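PDB 3GKB: putative enoyl-CoA hydratase from Streptomyces avermitilis, which is of unknown function but belongs to the crotonase superfamily and probably acts on acyl-CoA thioesters, perhaps hydrating enoyl-CoA. Local coordinates for residues 8-13 and 37-42; 20-25 and 56-61; 116-121 and 141-146; 67-72 and 260-265. One frame throughout, in Å; residues are numbered along the deposited sequence.

In the fold
Following the chain from its N terminus, contact 1 joins 8-13, which leads into edge strand 11-16, to helix 34-48. Before that loop closes, contact 2 opens at 20-25, and it ends at 56-61; the two therefore cross, and they meet where Arg12 forms a salt bridge with Asp25. Together they tie the first three strands, at one edge of the six-stranded sheet, to helix 34-48. Contact 4 then opens at 67-72 and closes only at 260-265, tying the loop after strand 55-60 to the C-terminal helices. Contact 3, between 116-121 and 141-146, falls entirely within that long span. Leu24 packs on Leu67, and Arg118 on Ala68, so contact 4 touches both contact 2 and contact 3.

Contact 1: 8-13 and 37-42; sequences YSTLRV and MRELRT
The backbones come closest at Tyr8 and Glu39, whose CA atoms lie 6.7 Å apart as the chain enters strand 11-16 beside helix 34-48. Glu39 carries the contact, its side chain running out from the helix so that the carboxylate reaches the loop at Ser9 and Thr10. Glu39 OE2 takes the Ser9 N-H at 2.8 Å in a nearly straight bond (176°), while Ser9 OG approaches the same oxygen from above the carboxylate plane. Glu39 OE1 accepts from Thr10 N through its syn lone pair at 2.9 Å and from Thr10 OG1 at 2.6 Å, on the anti side but well out of the carboxylate plane. Two successive backbone amides and two hydroxyls grip one carboxylate and fix its rotation. With its CG anti to the carbonyl carbon (chi1 -56°), Tyr8 brings its ring past the Glu39 stem, which runs the opposite way and approaches it obliquely, Tyr8 CD1 being 3.9 Å from Glu39 CG; Thr42 CG2 meets the ring edge. Deeper in, Leu11 CD2 packs on Leu40 CD2 at 4.1 Å. Arg12 bonds to Ile23 of strand 19-24, just beyond the strands Thr10 bonds to Asp25, and Met37 and Arg41 touch Leu84 of helix 78-87.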
loop_
_atom_site.group_PDB
_atom_site.type_symbol
_atom_site.label_atom_id
_atom_site.label_comp_id
_atom_site.label_asym_id
_atom_site.label_seq_id
_atom_site.Cartn_x
_atom_site.Cartn_y
_atom_site.Cartn_z
ATOM N N TYR B 8 -18.785 28.330 19.337
ATOM C CA TYR B 8 -17.337 28.090 19.127
ATOM C C TYR B 8 -16.737 29.164 18.239
ATOM O O TYR B 8 -17.363 29.614 17.287
ATOM C CB TYR B 8 -17.107 26.718 18.515
ATOM C CG TYR B 8 -17.692 25.584 19.299
ATOM C CD1 TYR B 8 -17.128 25.187 20.495
ATOM C CD2 TYR B 8 -18.795 24.875 18.822
ATOM C CE1 TYR B 8 -17.648 24.124 21.219
ATOM C CE2 TYR B 8 -19.331 23.810 19.545
ATOM C CZ TYR B 8 -18.753 23.443 20.735
ATOM O OH TYR B 8 -19.265 22.383 21.448
ATOM N N SER B 9 -15.505 29.556 18.532
ATOM C CA SER B 9 -14.891 30.680 17.854
ATOM C C SER B 9 -14.116 30.273 16.616
ATOM O O SER B 9 -13.798 31.133 15.813
ATOM C CB SER B 9 -13.958 31.411 18.817
ATOM O OG SER B 9 -12.999 30.495 19.327
ATOM N N THR B 10 -13.787 28.981 16.477
ATOM C CA THR B 10 -12.928 28.514 15.371
ATOM C C THR B 10 -13.602 27.494 14.440
ATOM O O THR B 10 -12.994 27.038 13.447
ATOM C CB THR B 10 -11.647 27.856 15.887
ATOM O OG1 THR B 10 -11.974 26.640 16.580
ATOM C CG2 THR B 10 -10.844 28.801 16.799
ATOM N N LEU B 11 -14.837 27.125 14.783
ATOM C CA LEU B 11 -15.591 26.144 14.026
ATOM C C LEU B 11 -17.082 26.295 14.321
ATOM O O LEU B 11 -17.476 26.980 15.286
ATOM C CB LEU B 11 -15.094 24.724 14.344
ATOM C CG LEU B 11 -15.207 24.213 15.783
ATOM C CD1 LEU B 11 -16.576 23.589 15.968
ATOM C CD2 LEU B 11 -14.104 23.193 16.148
ATOM N N ARG B 12 -17.891 25.676 13.465
ATOM C CA ARG B 12 -19.339 25.547 13.662
ATOM C C ARG B 12 -19.745 24.100 13.463
ATOM O O ARG B 12 -19.169 23.405 12.626
ATOM C CB ARG B 12 -20.080 26.380 12.627
ATOM C CG ARG B 12 -19.948 27.847 12.858
ATOM C CD ARG B 12 -20.787 28.623 11.843
ATOM N NE ARG B 12 -20.296 28.509 10.469
ATOM C CZ ARG B 12 -19.184 29.089 10.019
ATOM N NH1 ARG B 12 -18.405 29.804 10.830
ATOM N NH2 ARG B 12 -18.843 28.952 8.755
ATOM N N VAL B 13 -20.736 23.656 14.229
ATOM C CA VAL B 13 -21.258 22.326 14.097
ATOM C C VAL B 13 -22.766 22.339 13.907
ATOM O O VAL B 13 -23.477 23.132 14.535
ATOM C CB VAL B 13 -20.936 21.450 15.321
ATOM C CG1 VAL B 13 -21.352 20.015 15.045
ATOM C CG2 VAL B 13 -19.485 21.517 15.655
ATOM N N MET B 37 -7.781 23.618 19.102
ATOM C CA MET B 37 -7.464 22.318 19.687
ATOM C C MET B 37 -8.442 21.995 20.832
ATOM O O MET B 37 -8.927 20.872 20.963
ATOM C CB MET B 37 -6.006 22.302 20.176
ATOM C CG MET B 37 -4.951 22.310 19.059
ATOM S SD MET B 37 -3.209 22.563 19.501
ATOM C CE MET B 37 -2.856 20.996 20.269
ATOM N N ARG B 38 -8.738 23.003 21.653
ATOM C CA ARG B 38 -9.656 22.814 22.773
ATOM C C ARG B 38 -11.090 22.639 22.279
ATOM O O ARG B 38 -11.820 21.775 22.784
ATOM C CB ARG B 38 -9.521 24.007 23.744
ATOM C CG ARG B 38 -10.420 23.984 24.930
ATOM C CD ARG B 38 -9.920 25.018 25.956
ATOM N NE ARG B 38 -10.142 26.404 25.536
ATOM C CZ ARG B 38 -9.242 27.239 24.998
ATOM N NH1 ARG B 38 -7.975 26.877 24.765
ATOM N NH2 ARG B 38 -9.623 28.477 24.692
ATOM N N GLU B 39 -11.482 23.427 21.277
ATOM C CA GLU B 39 -12.849 23.377 20.760
ATOM C C GLU B 39 -13.102 22.055 20.021
ATOM O O GLU B 39 -14.188 21.493 20.130
ATOM C CB GLU B 39 -13.176 24.587 19.868
ATOM C CG GLU B 39 -13.269 25.902 20.634
ATOM C CD GLU B 39 -13.681 27.080 19.781
ATOM O OE1 GLU B 39 -13.630 27.008 18.531
ATOM O OE2 GLU B 39 -14.045 28.119 20.380
ATOM N N LEU B 40 -12.108 21.577 19.269
ATOM C CA LEU B 40 -12.201 20.264 18.631
ATOM C C LEU B 40 -12.415 19.152 19.669
ATOM O O LEU B 40 -13.256 18.253 19.485
ATOM C CB LEU B 40 -10.929 19.960 17.816
ATOM C CG LEU B 40 -10.854 20.610 16.452
ATOM C CD1 LEU B 40 -9.413 20.582 15.944
ATOM C CD2 LEU B 40 -11.816 19.884 15.455
ATOM N N ARG B 41 -11.663 19.195 20.760
ATOM C CA ARG B 41 -11.831 18.205 21.811
ATOM C C ARG B 41 -13.243 18.242 22.380
ATOM O O ARG B 41 -13.893 17.200 22.532
ATOM C CB ARG B 41 -10.814 18.424 22.932
ATOM C CG ARG B 41 -10.776 17.247 23.895
ATOM C CD ARG B 41 -9.542 17.263 24.791
ATOM N NE ARG B 41 -9.779 18.207 25.887
ATOM C CZ ARG B 41 -9.099 19.334 26.125
ATOM N NH1 ARG B 41 -8.092 19.716 25.351
ATOM N NH2 ARG B 41 -9.427 20.101 27.162
ATOM N N THR B 42 -13.719 19.442 22.693
ATOM C CA THR B 42 -15.081 19.606 23.229
ATOM C C THR B 42 -16.148 19.055 22.293
ATOM O O THR B 42 -17.017 18.272 22.720
ATOM C CB THR B 42 -15.388 21.089 23.560
ATOM O OG1 THR B 42 -14.413 21.570 24.490
ATOM C CG2 THR B 42 -16.778 21.228 24.170
#

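Contact 2: 20-25 and 56-61; sequences ARIILD and IVFSSA
Ile56 lies beside Ala20 in the parallel pairing of strands 19-24 and 55-60, the two strands of a beta-alpha-beta unit whose connecting helix, 34-48, packs over the side chains of Ile22 and Ile56. Ile56 CG2 touches Ile22 CD1 at 3.6 Å and also sits over one face of the Phe58 ring, toward its rim. At Val57 both backbone polar atoms are used: its N donates to Ala20 O at 2.9 Å, and its O accepts from Ile22 N. Phe58 points the same way as Ile22 and lies alongside it, Phe58 CE1 being 3.7 Å from Ile22 CD1; Phe124 meets its ring edge-to-face. Ser59 repeats the pattern of Val57, giving its N-H to Ile22 O and taking that of Leu24 at its own O, 2.8 Å from Leu24 N. The Ser59 side chain belongs to the other face, with Ser59 OG 3.8 Å from Ile23 CG1. Ser60 returns to the face of Leu24 and uses its hydroxyl to hold the following loop, at Asp62 N and Phe65 O. Ala61 N closes the ladder on Leu24 O at 2.8 Å (176°), and Ala61 CB rests on Asp25 CG at 3.6 Å, while Asp25 OD2 pairs with Arg12 of strand 11-16. Five N-H...O bonds, supplemented by CA-H...O contacts, set the register of the strands, whereas the side chains of Ile22, Ile56 and Phe58 make only apolar contacts with one another; on their face the polar side chain, Ser60, comes at the C-terminal end, where the strands give way to loops.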
loop_
_atom_site.group_PDB
_atom_site.type_symbol
_atom_site.label_atom_id
_atom_site.label_comp_id
_atom_site.label_asym_id
_atom_site.label_seq_id
_atom_site.Cartn_x
_atom_site.Cartn_y
_atom_site.Cartn_z
ATOM N N ALA B 20 -23.290 14.789 11.462
ATOM C CA ALA B 20 -22.800 16.092 11.935
ATOM C C ALA B 20 -21.800 16.673 10.958
ATOM O O ALA B 20 -20.967 15.957 10.440
ATOM C CB ALA B 20 -22.191 15.978 13.310
ATOM N N ARG B 21 -21.907 17.967 10.674
ATOM C CA ARG B 21 -20.964 18.668 9.803
ATOM C C ARG B 21 -20.192 19.636 10.683
ATOM O O ARG B 21 -20.792 20.459 11.395
ATOM C CB ARG B 21 -21.691 19.418 8.683
ATOM C CG ARG B 21 -22.138 18.509 7.557
ATOM C CD ARG B 21 -22.770 19.313 6.454
ATOM N NE ARG B 21 -24.072 19.840 6.849
ATOM C CZ ARG B 21 -24.708 20.852 6.246
ATOM N NH1 ARG B 21 -24.171 21.489 5.207
ATOM N NH2 ARG B 21 -25.895 21.240 6.699
ATOM N N ILE B 22 -18.868 19.502 10.676
ATOM C CA ILE B 22 -18.008 20.394 11.427
ATOM C C ILE B 22 -17.284 21.237 10.391
ATOM O O ILE B 22 -16.550 20.712 9.570
ATOM C CB ILE B 22 -17.029 19.604 12.336
ATOM C CG1 ILE B 22 -17.811 18.777 13.381
ATOM C CG2 ILE B 22 -16.065 20.540 13.007
ATOM C CD1 ILE B 22 -16.925 17.890 14.261
ATOM N N ILE B 23 -17.532 22.537 10.414
ATOM C CA ILE B 23 -16.965 23.453 9.440
ATOM C C ILE B 23 -15.918 24.279 10.160
ATOM O O ILE B 23 -16.229 25.013 11.113
ATOM C CB ILE B 23 -18.040 24.406 8.838
ATOM C CG1 ILE B 23 -19.185 23.587 8.208
ATOM C CG2 ILE B 23 -17.377 25.344 7.807
ATOM C CD1 ILE B 23 -20.438 24.408 7.849
ATOM N N LEU B 24 -14.679 24.172 9.689
ATOM C CA LEU B 24 -13.536 24.813 10.290
ATOM C C LEU B 24 -13.409 26.240 9.726
ATOM O O LEU B 24 -13.430 26.427 8.512
ATOM C CB LEU B 24 -12.272 23.979 10.023
ATOM C CG LEU B 24 -12.346 22.516 10.514
ATOM C CD1 LEU B 24 -11.402 21.602 9.727
ATOM C CD2 LEU B 24 -12.027 22.446 11.970
ATOM N N ASP B 25 -13.350 27.233 10.618
ATOM C CA ASP B 25 -13.442 28.655 10.233
ATOM C C ASP B 25 -12.688 29.523 11.239
ATOM O O ASP B 25 -13.246 29.960 12.272
ATOM C CB ASP B 25 -14.911 29.080 10.108
ATOM C CG ASP B 25 -15.101 30.446 9.425
ATOM O OD1 ASP B 25 -14.107 31.132 9.101
ATOM O OD2 ASP B 25 -16.284 30.818 9.165
ATOM N N ILE B 56 -19.571 11.931 10.918
ATOM C CA ILE B 56 -19.100 13.326 11.063
ATOM C C ILE B 56 -18.322 13.700 9.794
ATOM O O ILE B 56 -17.458 12.934 9.345
ATOM C CB ILE B 56 -18.153 13.481 12.274
ATOM C CG1 ILE B 56 -18.900 13.163 13.579
ATOM C CG2 ILE B 56 -17.522 14.889 12.281
ATOM C CD1 ILE B 56 -17.985 12.922 14.799
ATOM N N VAL B 57 -18.663 14.836 9.187
ATOM C CA VAL B 57 -17.958 15.320 8.002
ATOM C C VAL B 57 -17.268 16.641 8.348
ATOM O O VAL B 57 -17.919 17.602 8.783
ATOM C CB VAL B 57 -18.871 15.579 6.800
ATOM C CG1 VAL B 57 -18.004 16.035 5.577
ATOM C CG2 VAL B 57 -19.696 14.340 6.419
ATOM N N PHE B 58 -15.960 16.678 8.149
ATOM C CA PHE B 58 -15.168 17.878 8.360
ATOM C C PHE B 58 -14.952 18.582 7.042
ATOM O O PHE B 58 -14.541 17.955 6.059
ATOM C CB PHE B 58 -13.793 17.519 8.919
ATOM C CG PHE B 58 -13.812 16.799 10.228
ATOM C CD1 PHE B 58 -13.844 17.488 11.419
ATOM C CD2 PHE B 58 -13.748 15.427 10.278
ATOM C CE1 PHE B 58 -13.811 16.809 12.640
ATOM C CE2 PHE B 58 -13.740 14.766 11.490
ATOM C CZ PHE B 58 -13.778 15.479 12.670
ATOM N N SER B 59 -15.201 19.886 7.037
ATOM C CA SER B 59 -14.951 20.704 5.860
ATOM C C SER B 59 -14.419 22.064 6.302
ATOM O O SER B 59 -14.394 22.398 7.488
ATOM C CB SER B 59 -16.221 20.839 5.001
ATOM O OG SER B 59 -17.212 21.611 5.670
ATOM N N SER B 60 -13.961 22.858 5.351
ATOM C CA SER B 60 -13.475 24.193 5.685
ATOM C C SER B 60 -14.339 25.328 5.115
ATOM O O SER B 60 -14.819 25.226 3.995
ATOM C CB SER B 60 -12.064 24.365 5.139
ATOM O OG SER B 60 -11.591 25.666 5.422
ATOM N N ALA B 61 -14.465 26.415 5.868
ATOM C CA ALA B 61 -15.075 27.653 5.365
ATOM C C ALA B 61 -14.088 28.538 4.573
ATOM O O ALA B 61 -14.496 29.480 3.870
ATOM C CB ALA B 61 -15.697 28.430 6.534
#

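Contact 3: 116-121 and 141-146; sequences KARGGG and GQIEAL
A short parallel beta bridge, Arg118 with Gly141, joins strands 116-118 and 139-141 in a small three-stranded sheet and runs directly into the start of helix 120-127. Gly141 N donates to Ala117 O at 3.1 Å, and Gly141 O accepts from Gly119 N at 2.9 Å; both donors lie in the carbonyl plane. Past the bridge the chains stay close: Gly119, the N-cap residue with positive phi, presents its CA to Glu144 OE2 at 3.2 Å. Glu144 bends at chi2 (95°), which turns its carboxylate back over this glycine. Gln142 NE2 steadies the carboxylate by donating to Glu144 OE1 at 2.9 Å, nearly in its own amide plane, and makes a weak bond to Gly119 O. In crotonase relatives the glycine-rich start of this helix supplies an N-H of the oxyanion hole; Gly120 N is the probable counterpart, and Glu144 probably matches one of the two active-site glutamates. Arg118 extends away to form a salt bridge with Glu271 and a bond to Arg268 O. Ile143 packs on Leu270 of helix 270-280, Glu144 touches Glu123 of helix 120-127, and Leu146 reaches Leu212 of a second subunit.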
loop_
_atom_site.group_PDB
_atom_site.type_symbol
_atom_site.label_atom_id
_atom_site.label_comp_id
_atom_site.label_asym_id
_atom_site.label_seq_id
_atom_site.Cartn_x
_atom_site.Cartn_y
_atom_site.Cartn_z
ATOM N N LYS B 116 -5.771 23.553 0.668
ATOM C CA LYS B 116 -4.472 23.144 1.183
ATOM C C LYS B 116 -4.502 22.822 2.676
ATOM O O LYS B 116 -5.080 23.572 3.485
ATOM C CB LYS B 116 -3.418 24.230 0.926
ATOM C CG LYS B 116 -3.130 24.478 -0.540
ATOM C CD LYS B 116 -2.480 25.827 -0.718
ATOM C CE LYS B 116 -2.044 26.094 -2.145
ATOM N NZ LYS B 116 -3.205 26.173 -3.050
ATOM N N ALA B 117 -3.841 21.711 3.015
ATOM C CA ALA B 117 -3.644 21.293 4.397
ATOM C C ALA B 117 -2.185 20.918 4.563
ATOM O O ALA B 117 -1.670 20.097 3.819
ATOM C CB ALA B 117 -4.551 20.090 4.741
ATOM N N ARG B 118 -1.510 21.564 5.506
ATOM C CA ARG B 118 -0.116 21.304 5.751
ATOM C C ARG B 118 0.162 21.056 7.234
ATOM O O ARG B 118 -0.614 21.466 8.123
ATOM C CB ARG B 118 0.778 22.426 5.252
ATOM C CG ARG B 118 0.723 22.686 3.762
ATOM C CD ARG B 118 1.683 23.784 3.445
ATOM N NE ARG B 118 1.816 24.173 2.041
ATOM C CZ ARG B 118 1.179 25.197 1.462
ATOM N NH1 ARG B 118 0.267 25.879 2.119
ATOM N NH2 ARG B 118 1.466 25.538 0.203
ATOM N N GLY B 119 1.260 20.356 7.486
ATOM C CA GLY B 119 1.680 20.005 8.847
ATOM C C GLY B 119 0.596 19.320 9.635
ATOM O O GLY B 119 0.017 18.321 9.191
ATOM N N GLY B 120 0.268 19.898 10.781
ATOM C CA GLY B 120 -0.832 19.395 11.584
ATOM C C GLY B 120 -2.168 19.298 10.864
ATOM O O GLY B 120 -2.983 18.435 11.192
ATOM N N GLY B 121 -2.405 20.174 9.883
ATOM C CA GLY B 121 -3.603 20.053 9.039
ATOM C C GLY B 121 -3.567 18.788 8.206
ATOM O O GLY B 121 -4.603 18.127 8.000
ATOM N N GLY B 141 0.692 18.629 2.372
ATOM C CA GLY B 141 2.129 18.647 2.573
ATOM C C GLY B 141 2.527 18.591 4.030
ATOM O O GLY B 141 1.832 19.139 4.903
ATOM N N GLN B 142 3.664 17.960 4.300
ATOM C CA GLN B 142 4.231 17.984 5.656
ATOM C C GLN B 142 5.326 19.052 5.636
ATOM O O GLN B 142 6.433 18.802 5.204
ATOM C CB GLN B 142 4.779 16.616 6.092
ATOM C CG GLN B 142 3.720 15.491 6.210
ATOM C CD GLN B 142 2.638 15.679 7.312
ATOM O OE1 GLN B 142 1.627 14.950 7.300
ATOM N NE2 GLN B 142 2.843 16.634 8.268
ATOM N N ILE B 143 4.987 20.256 6.077
ATOM C CA ILE B 143 5.890 21.407 6.007
ATOM C C ILE B 143 6.999 21.399 7.069
ATOM O O ILE B 143 7.949 22.195 6.989
ATOM C CB ILE B 143 5.057 22.710 6.144
ATOM C CG1 ILE B 143 5.847 23.953 5.714
ATOM C CG2 ILE B 143 4.586 22.901 7.589
ATOM C CD1 ILE B 143 6.020 24.108 4.225
ATOM N N GLU B 144 6.846 20.523 8.064
ATOM C CA GLU B 144 7.665 20.516 9.268
ATOM C C GLU B 144 9.167 20.570 9.028
ATOM O O GLU B 144 9.853 21.396 9.642
ATOM C CB GLU B 144 7.309 19.308 10.133
ATOM C CG GLU B 144 5.933 19.459 10.816
ATOM C CD GLU B 144 4.767 18.807 10.034
ATOM O OE1 GLU B 144 4.816 18.727 8.790
ATOM O OE2 GLU B 144 3.777 18.399 10.686
ATOM N N ALA B 145 9.669 19.723 8.130
ATOM C CA ALA B 145 11.098 19.654 7.847
ATOM C C ALA B 145 11.677 21.012 7.469
ATOM O O ALA B 145 12.821 21.318 7.812
ATOM C CB ALA B 145 11.405 18.585 6.744
ATOM N N LEU B 146 10.879 21.833 6.779
ATOM C CA LEU B 146 11.309 23.186 6.376
ATOM C C LEU B 146 11.319 24.216 7.529
ATOM O O LEU B 146 11.917 25.304 7.396
ATOM C CB LEU B 146 10.462 23.703 5.208
ATOM C CG LEU B 146 10.505 22.842 3.946
ATOM C CD1 LEU B 146 9.678 23.459 2.828
ATOM C CD2 LEU B 146 11.912 22.537 3.476
#

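Contact 4: 67-72 and 260-265; sequences LAHVDM and GAQTPA
His69 is the first residue of 67-72 to meet the C-terminal segment: its CE1 lies 3.1 Å from Gln262 OE1, which sits at the ring edge and in its plane. His69 CG stands between the backbone N and the carbonyl carbon (chi1 54°), and this folds the ring back so that His69 ND1 donates to Val70 O at 2.8 Å. With NE2 bonded to Glu267, both ring nitrogens are engaged, which restrains the ring. In crotonases this loop, after the third strand of the main sheet, usually contributes an N-H to the oxyanion hole, and Val70 N is the probable counterpart. Helix 248-258 ends in a Schellman motif with Gly260 as C-prime, and a type II turn from Gly260 to Thr263 carries Gln262 toward the loop. Asp71 OD1 accepts from Gln262 NE2 at 3.1 Å (164°), on its anti side and tilted out of the carboxylate plane, and also from Arg73 N. Met72 N donates to Gln262 OE1 at 2.6 Å, so the two ends of one amide bind successive residues. Met72 SD lies 3.5 Å from Ala261 CB, and the bend at chi3 (78°) turns CE onto the same methyl, close to Ile253 and Leu257.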
loop_
_atom_site.group_PDB
_atom_site.type_symbol
_atom_site.label_atom_id
_atom_site.label_comp_id
_atom_site.label_asym_id
_atom_site.label_seq_id
_atom_site.Cartn_x
_atom_site.Cartn_y
_atom_site.Cartn_z
ATOM N N LEU B 67 -6.799 23.386 6.657
ATOM C CA LEU B 67 -6.120 23.754 7.905
ATOM C C LEU B 67 -4.671 24.038 7.546
ATOM O O LEU B 67 -4.010 23.191 7.015
ATOM C CB LEU B 67 -6.173 22.655 8.947
ATOM C CG LEU B 67 -7.517 22.403 9.643
ATOM C CD1 LEU B 67 -7.426 21.090 10.497
ATOM C CD2 LEU B 67 -7.985 23.630 10.481
ATOM N N ALA B 68 -4.223 25.255 7.787
ATOM C CA ALA B 68 -2.926 25.707 7.288
ATOM C C ALA B 68 -1.777 24.879 7.843
ATOM O O ALA B 68 -0.916 24.440 7.096
ATOM C CB ALA B 68 -2.724 27.155 7.630
ATOM N N HIS B 69 -1.801 24.701 9.164
ATOM C CA HIS B 69 -0.769 24.079 10.005
ATOM C C HIS B 69 -1.007 24.587 11.430
ATOM O O HIS B 69 -1.892 25.403 11.651
ATOM C CB HIS B 69 0.679 24.378 9.532
ATOM C CG HIS B 69 0.979 25.833 9.370
ATOM N ND1 HIS B 69 1.160 26.679 10.446
ATOM C CD2 HIS B 69 1.076 26.605 8.259
ATOM C CE1 HIS B 69 1.389 27.904 10.002
ATOM N NE2 HIS B 69 1.319 27.893 8.680
ATOM N N VAL B 70 -0.224 24.092 12.381
ATOM C CA VAL B 70 -0.316 24.556 13.758
ATOM C C VAL B 70 0.230 25.980 13.873
ATOM O O VAL B 70 1.209 26.340 13.233
ATOM C CB VAL B 70 0.432 23.586 14.706
ATOM C CG1 VAL B 70 0.535 24.166 16.114
ATOM C CG2 VAL B 70 -0.297 22.224 14.741
ATOM N N ASP B 71 -0.431 26.767 14.697
ATOM C CA ASP B 71 -0.078 28.153 14.941
ATOM C C ASP B 71 1.394 28.246 15.327
ATOM O O ASP B 71 1.862 27.632 16.286
ATOM C CB ASP B 71 -0.982 28.693 16.050
ATOM C CG ASP B 71 -0.678 30.149 16.417
ATOM O OD1 ASP B 71 0.099 30.816 15.680
ATOM O OD2 ASP B 71 -1.218 30.586 17.472
ATOM N N MET B 72 2.137 29.013 14.556
ATOM C CA MET B 72 3.582 29.119 14.770
ATOM C C MET B 72 3.914 29.920 16.053
ATOM O O MET B 72 5.049 29.908 16.516
ATOM C CB MET B 72 4.218 29.761 13.537
ATOM C CG MET B 72 4.337 28.790 12.296
ATOM S SD MET B 72 4.589 29.664 10.684
ATOM C CE MET B 72 6.285 30.064 10.747
ATOM N N GLY B 260 5.850 36.606 6.410
ATOM C CA GLY B 260 4.472 36.480 5.977
ATOM C C GLY B 260 3.778 35.152 6.178
ATOM O O GLY B 260 2.669 34.975 5.664
ATOM N N ALA B 261 4.391 34.200 6.900
ATOM C CA ALA B 261 3.643 32.983 7.221
ATOM C C ALA B 261 2.360 33.379 7.980
ATOM O O ALA B 261 2.319 34.390 8.687
ATOM C CB ALA B 261 4.507 31.957 8.008
ATOM N N GLN B 262 1.305 32.596 7.783
ATOM C CA GLN B 262 0.043 32.766 8.481
ATOM C C GLN B 262 -0.745 33.959 7.941
ATOM O O GLN B 262 -1.673 34.444 8.575
ATOM C CB GLN B 262 0.233 32.780 10.012
ATOM C CG GLN B 262 0.971 31.514 10.464
ATOM C CD GLN B 262 0.880 31.137 11.948
ATOM O OE1 GLN B 262 1.242 30.018 12.290
ATOM N NE2 GLN B 262 0.431 32.048 12.820
ATOM N N THR B 263 -0.355 34.397 6.746
ATOM C CA THR B 263 -1.149 35.271 5.906
ATOM C C THR B 263 -1.451 34.509 4.630
ATOM O O THR B 263 -0.679 33.652 4.224
ATOM C CB THR B 263 -0.386 36.558 5.542
ATOM O OG1 THR B 263 0.647 36.270 4.588
ATOM C CG2 THR B 263 0.223 37.175 6.777
ATOM N N PRO B 264 -2.562 34.838 3.962
ATOM C CA PRO B 264 -2.917 34.110 2.732
ATOM C C PRO B 264 -1.829 34.107 1.677
ATOM O O PRO B 264 -1.516 33.041 1.093
ATOM C CB PRO B 264 -4.158 34.849 2.249
ATOM C CG PRO B 264 -4.771 35.329 3.526
ATOM C CD PRO B 264 -3.617 35.790 4.355
ATOM N N ALA B 265 -1.205 35.251 1.446
ATOM C CA ALA B 265 -0.088 35.263 0.402
ATOM C C ALA B 265 1.120 34.397 0.796
ATOM O O ALA B 265 1.719 33.716 -0.054
ATOM C CB ALA B 265 0.340 36.685 0.090
#